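Local coordinates for protein Hydrogenase/urease maturation factor HypB (Helicobacter pylori, PDB 4LPS) that binds and slowly hydrolyses GTP, binds nickel or zinc, and is required for nickel insertion into [NiFe] hydrogenase and for urease maturation, at residues V76-L81 / D88-K93; G94-Q99 / E123-K128; I100-A105 / A110-G115. All coordinates share one frame; numbering follows the deposited sequence. Where two conformers were deposited one is given.

Contact 1 (V76-L81 / D88-K93). With GDP (guanosine-5'-diphosphate), chain D.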
ATOM      1  N   VAL A  76      -6.987  -4.603   7.456  1.00 13.33           N
ATOM      2  CA  VAL A  76      -6.418  -4.837   6.136  1.00 12.69           C
ATOM      3  C   VAL A  76      -7.389  -5.505   5.165  1.00 14.86           C
ATOM      4  O   VAL A  76      -8.142  -6.410   5.533  1.00 15.20           O
ATOM      5  CB  VAL A  76      -5.132  -5.700   6.239  1.00 12.49           C
ATOM      6  CG1 VAL A  76      -4.540  -5.965   4.862  1.00 12.01           C
ATOM      7  CG2 VAL A  76      -4.100  -5.020   7.125  1.00 12.62           C
ATOM      8  N   VAL A  77      -7.377  -5.026   3.928  1.00 14.45           N
ATOM      9  CA  VAL A  77      -8.003  -5.729   2.821  1.00 13.84           C
ATOM     10  C   VAL A  77      -6.899  -6.299   1.928  1.00 13.57           C
ATOM     11  O   VAL A  77      -6.076  -5.552   1.394  1.00 15.21           O
ATOM     12  CB  VAL A  77      -8.926  -4.803   2.006  1.00 13.22           C
ATOM     13  CG1 VAL A  77      -9.264  -5.433   0.674  1.00 14.57           C
ATOM     14  CG2 VAL A  77     -10.197  -4.493   2.787  1.00 13.49           C
ATOM     15  N   GLU A  78      -6.878  -7.622   1.780  1.00 13.12           N
ATOM     16  CA  GLU A  78      -5.810  -8.302   1.047  1.00 14.96           C
ATOM     17  C   GLU A  78      -6.256  -8.714  -0.342  1.00 14.60           C
ATOM     18  O   GLU A  78      -7.306  -9.340  -0.499  1.00 14.09           O
ATOM     19  CB  GLU A  78      -5.336  -9.545   1.806  1.00 16.85           C
ATOM     20  CG  GLU A  78      -4.323  -9.277   2.901  1.00 21.61           C
ATOM     21  CD  GLU A  78      -2.954  -8.936   2.356  1.00 23.35           C
ATOM     22  OE1 GLU A  78      -2.096  -8.515   3.155  1.00 26.53           O
ATOM     23  OE2 GLU A  78      -2.730  -9.097   1.136  1.00 21.65           O
ATOM     24  N   GLY A  79      -5.469  -8.348  -1.351  1.00 13.24           N
ATOM     25  CA  GLY A  79      -5.770  -8.746  -2.711  1.00 14.90           C
ATOM     26  C   GLY A  79      -4.800  -9.780  -3.252  1.00 17.30           C
ATOM     27  O   GLY A  79      -3.608  -9.511  -3.404  1.00 19.31           O
ATOM     28  N   ASP A  80      -5.314 -10.971  -3.533  1.00 15.13           N
ATOM     29  CA  ASP A  80      -4.521 -12.022  -4.161  1.00 20.02           C
ATOM     30  C   ASP A  80      -5.384 -12.763  -5.168  1.00 21.01           C
ATOM     31  O   ASP A  80      -6.610 -12.658  -5.134  1.00 22.13           O
ATOM     32  CB  ASP A  80      -3.943 -12.990  -3.125  1.00 23.58           C
ATOM     33  CG  ASP A  80      -2.739 -12.415  -2.401  1.00 30.01           C
ATOM     34  OD1 ASP A  80      -1.708 -12.184  -3.064  1.00 31.28           O
ATOM     35  OD2 ASP A  80      -2.817 -12.204  -1.172  1.00 30.38           O
ATOM     36  N   LEU A  81      -4.745 -13.497  -6.071  1.00 19.57           N
ATOM     37  CA  LEU A  81      -5.471 -14.375  -6.976  1.00 21.55           C
ATOM     38  C   LEU A  81      -6.133 -15.514  -6.207  1.00 22.69           C
ATOM     39  O   LEU A  81      -7.339 -15.735  -6.335  1.00 22.51           O
ATOM     40  CB  LEU A  81      -4.538 -14.936  -8.053  1.00 21.94           C
ATOM     41  CG  LEU A  81      -4.391 -14.158  -9.366  1.00 24.55           C
ATOM     42  CD1 LEU A  81      -4.001 -12.713  -9.115  1.00 21.28           C
ATOM     43  CD2 LEU A  81      -3.361 -14.836 -10.262  1.00 27.84           C
ATOM     44  N   ASP A  88      -3.895 -14.670   6.503  1.00 17.21           N
ATOM     45  CA  ASP A  88      -3.618 -15.516   7.661  1.00 19.04           C
ATOM     46  C   ASP A  88      -2.390 -15.056   8.442  1.00 20.69           C
ATOM     47  O   ASP A  88      -2.413 -15.031   9.672  1.00 21.85           O
ATOM     48  CB  ASP A  88      -3.438 -16.973   7.233  1.00 21.91           C
ATOM     49  CG  ASP A  88      -4.757 -17.684   7.013  1.00 24.99           C
ATOM     50  OD1 ASP A  88      -5.776 -17.241   7.582  1.00 27.21           O
ATOM     51  OD2 ASP A  88      -4.771 -18.696   6.278  1.00 27.04           O
ATOM     52  N   ARG A  89      -1.317 -14.714   7.732  1.00 17.48           N
ATOM     53  CA  ARG A  89      -0.124 -14.168   8.379  1.00 19.76           C
ATOM     54  C   ARG A  89      -0.460 -12.942   9.221  1.00 18.83           C
ATOM     55  O   ARG A  89       0.064 -12.770  10.322  1.00 20.81           O
ATOM     56  CB  ARG A  89       0.938 -13.798   7.340  1.00 19.62           C
ATOM     57  CG  ARG A  89       1.741 -14.971   6.791  1.00 21.80           C
ATOM     58  CD  ARG A  89       2.499 -14.572   5.531  1.00 19.39           C
ATOM     59  NE  ARG A  89       3.527 -13.568   5.806  1.00 20.82           N
ATOM     60  CZ  ARG A  89       4.274 -12.979   4.875  1.00 21.58           C
ATOM     61  NH1 ARG A  89       5.181 -12.079   5.224  1.00 22.52           N
ATOM     62  NH2 ARG A  89       4.111 -13.285   3.595  1.00 21.01           N
ATOM     63  N   LEU A  90      -1.332 -12.090   8.690  1.00 16.91           N
ATOM     64  CA  LEU A  90      -1.717 -10.856   9.368  1.00 17.52           C
ATOM     65  C   LEU A  90      -2.613 -11.133  10.574  1.00 17.75           C
ATOM     66  O   LEU A  90      -2.459 -10.507  11.626  1.00 18.25           O
ATOM     67  CB  LEU A  90      -2.418  -9.915   8.388  1.00 15.97           C
ATOM     68  CG  LEU A  90      -1.514  -9.274   7.328  1.00 15.51           C
ATOM     69  CD1 LEU A  90      -2.327  -8.449   6.354  1.00 20.31           C
ATOM     70  CD2 LEU A  90      -0.460  -8.408   7.982  1.00 17.54           C
ATOM     71  N   ARG A  91      -3.548 -12.067  10.419  1.00 17.60           N
ATOM     72  CA  ARG A  91      -4.468 -12.411  11.502  1.00 18.31           C
ATOM     73  C   ARG A  91      -3.727 -13.118  12.631  1.00 19.34           C
ATOM     74  O   ARG A  91      -4.089 -12.977  13.800  1.00 20.18           O
ATOM     75  CB  ARG A  91      -5.632 -13.266  10.989  1.00 18.30           C
ATOM     76  CG  ARG A  91      -6.634 -12.476  10.145  1.00 17.60           C
ATOM     77  CD  ARG A  91      -7.867 -13.290   9.751  1.00 26.42           C
ATOM     78  NE  ARG A  91      -7.569 -14.402   8.850  1.00 26.62           N
ATOM     79  CZ  ARG A  91      -7.981 -14.466   7.587  1.00 23.95           C
ATOM     80  NH1 ARG A  91      -8.708 -13.481   7.076  1.00 21.50           N
ATOM     81  NH2 ARG A  91      -7.672 -15.513   6.833  1.00 17.64           N
ATOM     82  N   LYS A  92      -2.704 -13.888  12.273  1.00 19.42           N
ATOM     83  CA  LYS A  92      -1.806 -14.493  13.257  1.00 27.08           C
ATOM     84  C   LYS A  92      -1.148 -13.422  14.139  1.00 25.22           C
ATOM     85  O   LYS A  92      -0.750 -13.697  15.274  1.00 22.83           O
ATOM     86  CB  LYS A  92      -0.741 -15.339  12.544  1.00 27.28           C
ATOM     87  CG  LYS A  92       0.359 -15.917  13.436  1.00 31.16           C
ATOM     88  CD  LYS A  92      -0.203 -16.800  14.545  1.00 33.41           C
ATOM     89  CE  LYS A  92       0.907 -17.501  15.323  1.00 34.10           C
ATOM     90  NZ  LYS A  92       1.374 -18.735  14.638  1.00 33.95           N
ATOM     91  N   LYS A  93      -1.047 -12.200  13.618  1.00 26.56           N
ATOM     92  CA  LYS A  93      -0.447 -11.092  14.358  1.00 29.78           C
ATOM     93  C   LYS A  93      -1.466 -10.189  15.056  1.00 31.08           C
ATOM     94  O   LYS A  93      -1.097  -9.158  15.620  1.00 34.76           O
ATOM     95  CB  LYS A  93       0.422 -10.245  13.424  1.00 27.90           C
ATOM     96  CG  LYS A  93       1.700 -10.930  12.974  0.90 31.55           C
ATOM     97  CD  LYS A  93       2.813 -10.688  13.982  1.00 36.40           C
ATOM     98  CE  LYS A  93       3.145  -9.212  14.073  0.94 39.04           C
ATOM     99  NZ  LYS A  93       4.185  -8.919  15.097  1.00 41.97           N
TER
HETATM  100  PB  GDP D 302       4.923  -9.472  -0.416  1.00 14.28           P
HETATM  101  O1B GDP D 302       4.704 -10.678  -1.293  1.00 14.98           O
HETATM  102  O2B GDP D 302       3.787  -9.316   0.563  1.00  8.10           O
HETATM  103  O3B GDP D 302       4.991  -8.218  -1.253  1.00 15.20           O
HETATM  104  O3A GDP D 302       6.316  -9.626   0.365  1.00 18.89           O
HETATM  105  PA  GDP D 302       6.543 -10.667   1.575  1.00 17.29           P
HETATM  106  O1A GDP D 302       6.175 -10.024   2.886  1.00 13.76           O
HETATM  107  O2A GDP D 302       5.787 -11.954   1.365  1.00 17.91           O
HETATM  108  O5' GDP D 302       8.127 -10.886   1.528  1.00 13.35           O
HETATM  109  C5' GDP D 302       8.708 -11.789   0.590  1.00 13.08           C
HETATM  110  C4' GDP D 302      10.068 -12.223   1.116  1.00 13.40           C
HETATM  111  O4' GDP D 302      10.875 -11.072   1.368  1.00 17.36           O
HETATM  112  C3' GDP D 302       9.927 -12.949   2.441  1.00 15.26           C
HETATM  113  O3' GDP D 302      10.851 -14.042   2.441  1.00 13.26           O
HETATM  114  C2' GDP D 302      10.359 -11.950   3.489  1.00 14.01           C
HETATM  115  O2' GDP D 302      10.994 -12.611   4.582  1.00 12.65           O
HETATM  116  C1' GDP D 302      11.352 -11.103   2.717  1.00 16.50           C
HETATM  117  N9  GDP D 302      11.452  -9.717   3.226  1.00 14.86           N
HETATM  118  C8  GDP D 302      10.455  -8.850   3.486  1.00 10.86           C
HETATM  119  N7  GDP D 302      10.956  -7.664   3.913  1.00 13.36           N
HETATM  120  C5  GDP D 302      12.301  -7.762   3.914  1.00 13.38           C
HETATM  121  C6  GDP D 302      13.450  -6.886   4.246  1.00 13.35           C
HETATM  122  O6  GDP D 302      13.273  -5.718   4.647  1.00 15.97           O
HETATM  123  N1  GDP D 302      14.686  -7.382   4.104  1.00 14.40           N
HETATM  124  C2  GDP D 302      14.906  -8.639   3.674  1.00 14.35           C
HETATM  125  N2  GDP D 302      16.180  -9.083   3.552  1.00 10.72           N
HETATM  126  N3  GDP D 302      13.905  -9.494   3.352  1.00 14.74           N
HETATM  127  C4  GDP D 302      12.614  -9.115   3.452  1.00 16.11           C
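Leu90, on helix 85-91, sets one methyl group, CD1, against Val76 and Glu78 on strand 74-80. Its CB sets the direction, heading for the strand, and chi1 (-71°) leaves CG beside the backbone N and anti to the carbonyl carbon. Of the two branches beyond CG, CD1 does all the touching across this contact. It lies 3.6 Å from CG1 of Val76, the two side chains meeting nearly at right angles, and also comes 3.2 Å from OE1 of Glu78, whose chain, bent at chi2 (-73°), turns this oxygen toward the methyl group. Further cover for Leu90 comes from Leu63 and Glu64 of helix 59-66 and from Ala97 on the neighbouring strand. This is the strand-helix joint of the beta-alpha-beta unit 74-80, 85-91, 97-101 in the P-loop GTPase domain. One residue earlier, Arg89 leaves the same helix towards the nucleotide. Its NH2 gives a nearly straight bond to O2A of GDP (3.1 Å, 177°), with the oxygen in the guanidinium plane, while NH1 of Arg89 reaches O1A of GDP at 3.3 Å. Both acceptors belong to the alpha phosphate, so the two bonds probably restrain the rotation of the guanidinium group, and Glu64 adds a salt bridge to NH1. Near the magnesium ion, OE1 of Glu78 lies close to Glu135, a metal ligand, and the cation probably offsets the negative charge gathered there. No hydrogen bond links the two segments directly: apolar contact and one methyl-carboxylate approach join strand and helix, while charge is used one residue away, where Arg89 meets the alpha phosphate.

Contact 2 (G94-Q99 / E123-K128)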
ATOM      1  N   GLY A  94      -2.740 -10.569  15.025  1.00 26.79           N
ATOM      2  CA  GLY A  94      -3.767  -9.787  15.692  1.00 24.99           C
ATOM      3  C   GLY A  94      -4.392  -8.685  14.853  1.00 25.97           C
ATOM      4  O   GLY A  94      -5.137  -7.850  15.371  1.00 28.15           O
ATOM      5  N   VAL A  95      -4.106  -8.689  13.554  1.00 20.89           N
ATOM      6  CA  VAL A  95      -4.666  -7.692  12.649  1.00 21.16           C
ATOM      7  C   VAL A  95      -5.923  -8.203  11.966  1.00 18.91           C
ATOM      8  O   VAL A  95      -5.913  -9.271  11.353  1.00 21.83           O
ATOM      9  CB  VAL A  95      -3.656  -7.284  11.558  1.00 22.38           C
ATOM     10  CG1 VAL A  95      -4.252  -6.209  10.652  1.00 19.71           C
ATOM     11  CG2 VAL A  95      -2.362  -6.814  12.187  1.00 22.41           C
ATOM     12  N   SER A  96      -7.012  -7.452  12.097  1.00 20.64           N
ATOM     13  CA  SER A  96      -8.230  -7.774  11.371  1.00 22.65           C
ATOM     14  C   SER A  96      -7.964  -7.603   9.886  1.00 20.97           C
ATOM     15  O   SER A  96      -7.630  -6.512   9.424  1.00 22.38           O
ATOM     16  CB  SER A  96      -9.394  -6.890  11.815  1.00 26.76           C
ATOM     17  OG  SER A  96      -9.720  -7.114  13.176  1.00 28.25           O
ATOM     18  N   ALA A  97      -8.105  -8.692   9.143  1.00 19.08           N
ATOM     19  CA  ALA A  97      -7.753  -8.704   7.733  1.00 17.92           C
ATOM     20  C   ALA A  97      -8.717  -9.593   6.979  1.00 21.32           C
ATOM     21  O   ALA A  97      -9.123 -10.642   7.481  1.00 26.18           O
ATOM     22  CB  ALA A  97      -6.322  -9.182   7.539  1.00 15.12           C
ATOM     23  N   HIS A  98      -9.072  -9.189   5.767  0.54 17.50           N
ATOM     24  CA  HIS A  98      -9.912 -10.037   4.939  0.54 17.38           C
ATOM     25  C   HIS A  98      -9.363 -10.142   3.526  0.54 17.06           C
ATOM     26  O   HIS A  98      -8.982  -9.146   2.909  0.54 16.62           O
ATOM     27  CB  HIS A  98     -11.350  -9.525   4.928  0.54 18.11           C
ATOM     28  CG  HIS A  98     -12.192 -10.099   6.024  0.54 20.84           C
ATOM     29  ND1 HIS A  98     -12.712 -11.373   5.970  0.54 25.37           N
ATOM     30  CD2 HIS A  98     -12.590  -9.580   7.211  0.54 20.26           C
ATOM     31  CE1 HIS A  98     -13.401 -11.613   7.069  0.54 24.90           C
ATOM     32  NE2 HIS A  98     -13.344 -10.542   7.839  0.54 21.86           N
ATOM     33  N   GLN A  99      -9.314 -11.375   3.033  1.00 17.12           N
ATOM     34  CA  GLN A  99      -8.718 -11.671   1.749  1.00 16.89           C
ATOM     35  C   GLN A  99      -9.722 -11.494   0.617  1.00 18.26           C
ATOM     36  O   GLN A  99     -10.839 -12.013   0.676  1.00 15.70           O
ATOM     37  CB  GLN A  99      -8.172 -13.102   1.769  1.00 15.08           C
ATOM     38  CG  GLN A  99      -7.496 -13.542   0.495  1.00 16.65           C
ATOM     39  CD  GLN A  99      -6.081 -13.013   0.395  1.00 19.33           C
ATOM     40  OE1 GLN A  99      -5.253 -13.239   1.280  1.00 15.27           O
ATOM     41  NE2 GLN A  99      -5.804 -12.287  -0.675  1.00 22.86           N
ATOM     42  N   GLU A 123     -17.897  -6.636  11.483  1.00 23.59           N
ATOM     43  CA  GLU A 123     -17.062  -7.290  12.482  1.00 23.77           C
ATOM     44  C   GLU A 123     -16.571  -6.297  13.528  1.00 24.28           C
ATOM     45  O   GLU A 123     -16.027  -6.695  14.559  1.00 24.86           O
ATOM     46  CB  GLU A 123     -15.878  -7.986  11.804  1.00 26.62           C
ATOM     47  CG  GLU A 123     -16.253  -9.268  11.073  1.00 28.31           C
ATOM     48  CD  GLU A 123     -15.180  -9.728  10.105  1.00 32.26           C
ATOM     49  OE1 GLU A 123     -14.103  -9.096  10.051  1.00 31.04           O
ATOM     50  OE2 GLU A 123     -15.413 -10.728   9.393  1.00 34.65           O
ATOM     51  N   GLY A 124     -16.758  -5.007  13.258  1.00 23.72           N
ATOM     52  CA  GLY A 124     -16.361  -3.966  14.192  1.00 25.58           C
ATOM     53  C   GLY A 124     -14.928  -3.506  14.006  1.00 24.81           C
ATOM     54  O   GLY A 124     -14.413  -2.700  14.786  1.00 25.25           O
ATOM     55  N   ALA A 125     -14.279  -4.033  12.976  1.00 22.33           N
ATOM     56  CA  ALA A 125     -12.886  -3.707  12.695  1.00 20.92           C
ATOM     57  C   ALA A 125     -12.694  -2.245  12.299  1.00 22.63           C
ATOM     58  O   ALA A 125     -11.675  -1.635  12.626  1.00 23.84           O
ATOM     59  CB  ALA A 125     -12.353  -4.619  11.605  1.00 19.67           C
ATOM     60  N   LEU A 126     -13.663  -1.694  11.575  1.00 20.82           N
ATOM     61  CA  LEU A 126     -13.578  -0.311  11.109  1.00 22.01           C
ATOM     62  C   LEU A 126     -13.716   0.692  12.251  1.00 24.38           C
ATOM     63  O   LEU A 126     -13.060   1.737  12.250  1.00 22.33           O
ATOM     64  CB  LEU A 126     -14.646  -0.035  10.049  1.00 21.92           C
ATOM     65  CG  LEU A 126     -14.564  -0.841   8.753  1.00 23.54           C
ATOM     66  CD1 LEU A 126     -15.547  -0.297   7.730  1.00 21.13           C
ATOM     67  CD2 LEU A 126     -13.147  -0.821   8.195  1.00 24.37           C
ATOM     68  N   GLU A 127     -14.572   0.373  13.218  1.00 22.15           N
ATOM     69  CA  GLU A 127     -14.784   1.246  14.366  1.00 23.58           C
ATOM     70  C   GLU A 127     -13.500   1.472  15.161  1.00 24.09           C
ATOM     71  O   GLU A 127     -13.278   2.558  15.692  1.00 25.35           O
ATOM     72  CB  GLU A 127     -15.862   0.664  15.287  1.00 44.73           C
ATOM     73  CG  GLU A 127     -17.297   0.891  14.824  1.00 49.95           C
ATOM     74  CD  GLU A 127     -18.317   0.325  15.796  1.00 55.75           C
ATOM     75  OE1 GLU A 127     -17.910  -0.142  16.881  1.00 58.08           O
ATOM     76  OE2 GLU A 127     -19.524   0.342  15.473  1.00 58.11           O
ATOM     77  N   LYS A 128     -12.657   0.447  15.235  1.00 24.18           N
ATOM     78  CA  LYS A 128     -11.429   0.517  16.023  1.00 24.39           C
ATOM     79  C   LYS A 128     -10.210   0.980  15.223  1.00 22.83           C
ATOM     80  O   LYS A 128      -9.109   1.068  15.763  1.00 24.46           O
ATOM     81  CB  LYS A 128     -11.141  -0.847  16.655  1.00 30.54           C
ATOM     82  CG  LYS A 128     -12.292  -1.399  17.488  1.00 39.01           C
ATOM     83  CD  LYS A 128     -12.072  -2.860  17.863  1.00 45.73           C
ATOM     84  CE  LYS A 128     -12.752  -3.199  19.181  1.00 51.16           C
ATOM     85  NZ  LYS A 128     -14.222  -2.950  19.129  1.00 53.44           N
TER
HETATM   86  O   HOH W   1     -12.114  -9.076  12.255  1.00 36.29           O
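The imidazole of His98 meets the carboxylate of Glu123 edge-on, NE2 pointing between the two oxygens, with ring and carboxylate planes turned 33° apart. OE1 of Glu123 lies at the ring edge in the plane of the imidazole, whereas OE2 is tilted out of it. NE2 of His98 donates to OE2 of Glu123 at 2.6 Å, using the syn lone pair of that oxygen, but the bond is bent (135°); the second bond, from NE2 of His98 to OE1 of Glu123 at 2.7 Å, is weak. The ring carbons flank the pair, CE1 of His98 standing 3.2 Å from OE2 of Glu123. His98 has two deposited conformers, so the details of this pairing, described for one, are less certain. The His98 side chain also touches Leu120 of helix 110-122. The carboxylate gets there on a chain that runs extended beyond CG, approaching the histidine from the opposite direction. Helix 110-122 ends in a Schellman motif at Gly124, whose positive phi turns the chain, and Ala125 beyond it faces Ser96. A second Schellman motif, with Gly94 as its C-prime residue, closes helix 85-91 just ahead of strand 97-101; the contact thus ties an edge strand of the parallel sheet to the turn that follows the next helix. CB of Ala125 also rests 3.7 Å from CB of Ser96. A water donates to OE1 of Glu123 (3.0 Å) and makes a weak bond with OG of Ser96, a weak, indirect link from the carboxylate to Ser96. Ala125 also packs on Leu120.

Contact 3 (I100-A105 / A110-G115); sequences ITTGEA and ASMIEG
Ile100, near the end of strand 97-101, pushes its terminal CD1 against the backbone of the helix that carries Met112, coming 3.2 Å from the carbonyl O of Met112. This is the tight part of the contact. The extended chi2 of Ile100 (-178°) carries CD1 out to full length, so that the same methyl also lies 4.1 Å from CB of Met112 and 4.2 Å from CD1 of Ile113. Ile113 starts out in the other direction, but its bent chain brings the tip back. The looser part follows the Met112 thioether, which runs extended beyond CG, past the end of the strand and over the loop. There its SD stands 4.2 Å from CG2 of Thr102, the two side chains crossing at about a right angle, and its CE ends 4.3 Å from CB of Ala105. Thr102, Ala105 and Met112 are all partly exposed, and these touches are light. Within the loop, OG1 of Thr102 donates to the carbonyl O of Ala105 at 2.7 Å, in the carbonyl plane and on a lone pair, across Gly103 and Glu104. Cys106, directly after Ala105, is a nickel ligand, and the ion lies about 8 Å from the Ala105 side chain, so this turn leads the chain from the sheet to the metal site. Around the contact, Leu108 packs on Ile100 and Thr102, strand 74-80 makes backbone bonds to Ile100 and, just past the strand, to Thr102, and helix 29-43 receives Ile113 through Tyr41 and Glu114 through a salt bridge from Lys33.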
ATOM      1  N   ILE A 100      -9.321 -10.758  -0.410  1.00 18.12           N
ATOM      2  CA  ILE A 100     -10.065 -10.746  -1.658  1.00 22.18           C
ATOM      3  C   ILE A 100      -9.375 -11.687  -2.630  1.00 26.18           C
ATOM      4  O   ILE A 100      -8.197 -11.507  -2.940  1.00 23.86           O
ATOM      5  CB  ILE A 100     -10.148  -9.340  -2.290  1.00 21.33           C
ATOM      6  CG1 ILE A 100     -10.841  -8.352  -1.352  1.00 17.61           C
ATOM      7  CG2 ILE A 100     -10.890  -9.394  -3.615  1.00 21.58           C
ATOM      8  CD1 ILE A 100     -10.995  -6.965  -1.953  1.00 12.93           C
ATOM      9  N   THR A 101     -10.087 -12.711  -3.084  1.00 24.26           N
ATOM     10  CA  THR A 101      -9.518 -13.600  -4.081  1.00 24.92           C
ATOM     11  C   THR A 101     -10.054 -13.165  -5.434  1.00 29.00           C
ATOM     12  O   THR A 101     -11.244 -13.309  -5.722  1.00 30.68           O
ATOM     13  CB  THR A 101      -9.845 -15.081  -3.808  1.00 29.07           C
ATOM     14  OG1 THR A 101     -11.248 -15.232  -3.564  1.00 31.14           O
ATOM     15  CG2 THR A 101      -9.073 -15.577  -2.595  1.00 28.85           C
ATOM     16  N   THR A 102      -9.158 -12.631  -6.256  1.00 26.38           N
ATOM     17  CA  THR A 102      -9.513 -12.103  -7.565  1.00 24.89           C
ATOM     18  C   THR A 102      -9.670 -13.223  -8.582  1.00 30.35           C
ATOM     19  O   THR A 102     -10.290 -13.044  -9.631  1.00 35.15           O
ATOM     20  CB  THR A 102      -8.456 -11.106  -8.068  1.00 23.55           C
ATOM     21  OG1 THR A 102      -7.229 -11.800  -8.327  1.00 25.23           O
ATOM     22  CG2 THR A 102      -8.203 -10.031  -7.018  1.00 21.49           C
ATOM     23  N   GLY A 103      -9.105 -14.383  -8.262  1.00 28.38           N
ATOM     24  CA  GLY A 103      -9.149 -15.521  -9.157  1.00 33.48           C
ATOM     25  C   GLY A 103      -8.155 -15.397 -10.294  1.00 32.67           C
ATOM     26  O   GLY A 103      -7.116 -16.059 -10.285  1.00 35.49           O
ATOM     27  N   GLU A 104      -8.460 -14.552 -11.273  1.00 29.27           N
ATOM     28  CA  GLU A 104      -7.540 -14.342 -12.386  1.00 32.19           C
ATOM     29  C   GLU A 104      -7.136 -12.881 -12.567  1.00 25.20           C
ATOM     30  O   GLU A 104      -6.132 -12.596 -13.217  1.00 26.63           O
ATOM     31  CB  GLU A 104      -8.133 -14.881 -13.691  1.00 40.64           C
ATOM     32  CG  GLU A 104      -8.405 -16.376 -13.666  1.00 47.58           C
ATOM     33  CD  GLU A 104      -8.709 -16.935 -15.040  1.00 56.26           C
ATOM     34  OE1 GLU A 104      -9.770 -16.597 -15.605  1.00 59.57           O
ATOM     35  OE2 GLU A 104      -7.877 -17.712 -15.559  1.00 58.40           O
ATOM     36  N   ALA A 105      -7.904 -11.959 -11.994  1.00 23.02           N
ATOM     37  CA  ALA A 105      -7.648 -10.536 -12.204  1.00 19.81           C
ATOM     38  C   ALA A 105      -6.337 -10.109 -11.546  1.00 20.28           C
ATOM     39  O   ALA A 105      -6.054 -10.466 -10.398  1.00 17.22           O
ATOM     40  CB  ALA A 105      -8.805  -9.703 -11.670  1.00 17.82           C
ATOM     41  N   ALA A 110     -12.473  -1.104  -7.371  1.00 12.44           N
ATOM     42  CA  ALA A 110     -13.235  -0.501  -6.279  1.00 12.93           C
ATOM     43  C   ALA A 110     -14.431  -1.348  -5.846  1.00 12.40           C
ATOM     44  O   ALA A 110     -14.738  -1.427  -4.657  1.00 15.31           O
ATOM     45  CB  ALA A 110     -13.699   0.889  -6.675  1.00 12.98           C
ATOM     46  N   SER A 111     -15.105  -1.970  -6.807  1.00 13.94           N
ATOM     47  CA  SER A 111     -16.241  -2.835  -6.505  1.00 16.65           C
ATOM     48  C   SER A 111     -15.837  -4.041  -5.650  1.00 17.55           C
ATOM     49  O   SER A 111     -16.658  -4.575  -4.902  1.00 18.71           O
ATOM     50  CB  SER A 111     -16.908  -3.298  -7.801  1.00 18.19           C
ATOM     51  OG  SER A 111     -15.979  -3.951  -8.648  1.00 22.17           O
ATOM     52  N   MET A 112     -14.577  -4.462  -5.756  1.00 16.52           N
ATOM     53  CA  MET A 112     -14.077  -5.585  -4.963  1.00 18.26           C
ATOM     54  C   MET A 112     -13.893  -5.209  -3.496  1.00 17.05           C
ATOM     55  O   MET A 112     -14.041  -6.051  -2.608  1.00 20.72           O
ATOM     56  CB  MET A 112     -12.741  -6.087  -5.520  1.00 19.92           C
ATOM     57  CG  MET A 112     -12.781  -6.643  -6.938  1.00 22.37           C
ATOM     58  SD  MET A 112     -11.122  -7.103  -7.488  1.00 20.41           S
ATOM     59  CE  MET A 112     -11.347  -7.208  -9.268  1.00 17.53           C
ATOM     60  N   ILE A 113     -13.574  -3.941  -3.246  1.00 12.57           N
ATOM     61  CA  ILE A 113     -13.343  -3.464  -1.885  1.00 16.64           C
ATOM     62  C   ILE A 113     -14.628  -3.486  -1.058  1.00 17.23           C
ATOM     63  O   ILE A 113     -14.588  -3.708   0.154  1.00 19.18           O
ATOM     64  CB  ILE A 113     -12.756  -2.034  -1.882  1.00 15.90           C
ATOM     65  CG1 ILE A 113     -11.600  -1.922  -2.881  1.00 11.52           C
ATOM     66  CG2 ILE A 113     -12.294  -1.643  -0.483  1.00 16.05           C
ATOM     67  CD1 ILE A 113     -10.405  -2.808  -2.541  1.00 11.25           C
ATOM     68  N   GLU A 114     -15.762  -3.265  -1.720  1.00 15.76           N
ATOM     69  CA  GLU A 114     -17.039  -3.072  -1.038  1.00 18.49           C
ATOM     70  C   GLU A 114     -17.392  -4.255  -0.147  1.00 18.49           C
ATOM     71  O   GLU A 114     -17.791  -4.078   1.007  1.00 19.29           O
ATOM     72  CB  GLU A 114     -18.162  -2.848  -2.052  1.00 25.41           C
ATOM     73  CG  GLU A 114     -19.533  -2.684  -1.414  1.00 35.12           C
ATOM     74  CD  GLU A 114     -20.633  -2.438  -2.425  1.00 42.95           C
ATOM     75  OE1 GLU A 114     -21.821  -2.453  -2.030  1.00 45.98           O
ATOM     76  OE2 GLU A 114     -20.313  -2.228  -3.614  1.00 43.04           O
ATOM     77  N   GLY A 115     -17.250  -5.460  -0.696  1.00 19.40           N
ATOM     78  CA  GLY A 115     -17.554  -6.680   0.030  1.00 19.65           C
ATOM     79  C   GLY A 115     -16.708  -6.838   1.276  1.00 19.18           C
ATOM     80  O   GLY A 115     -17.223  -7.127   2.353  1.00 17.37           O
TER

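The three contacts lie at one edge of the seven-stranded parallel sheet of the GTPase domain, where strand 97-101 is outermost and pairs with strand 74-80. Contact 1 closes first along the chain, packing strand 74-80 against helix 85-91; contact 2 then takes up strand 97-101, and contact 3 falls within the sequence that contact 2 spans. The centres of contacts 1 and 2 are about 11 Å apart. Those of contacts 1 and 3 are about 14 Å apart, and those of contacts 2 and 3 about 17 Å. Contacts 2 and 3 hold opposite ends of strand 97-101 near opposite ends of helix 110-122. The paired strands thus connect the contact that carries the GDP-binding Arg89 with the one whose loop leads to the nickel ligand Cys106.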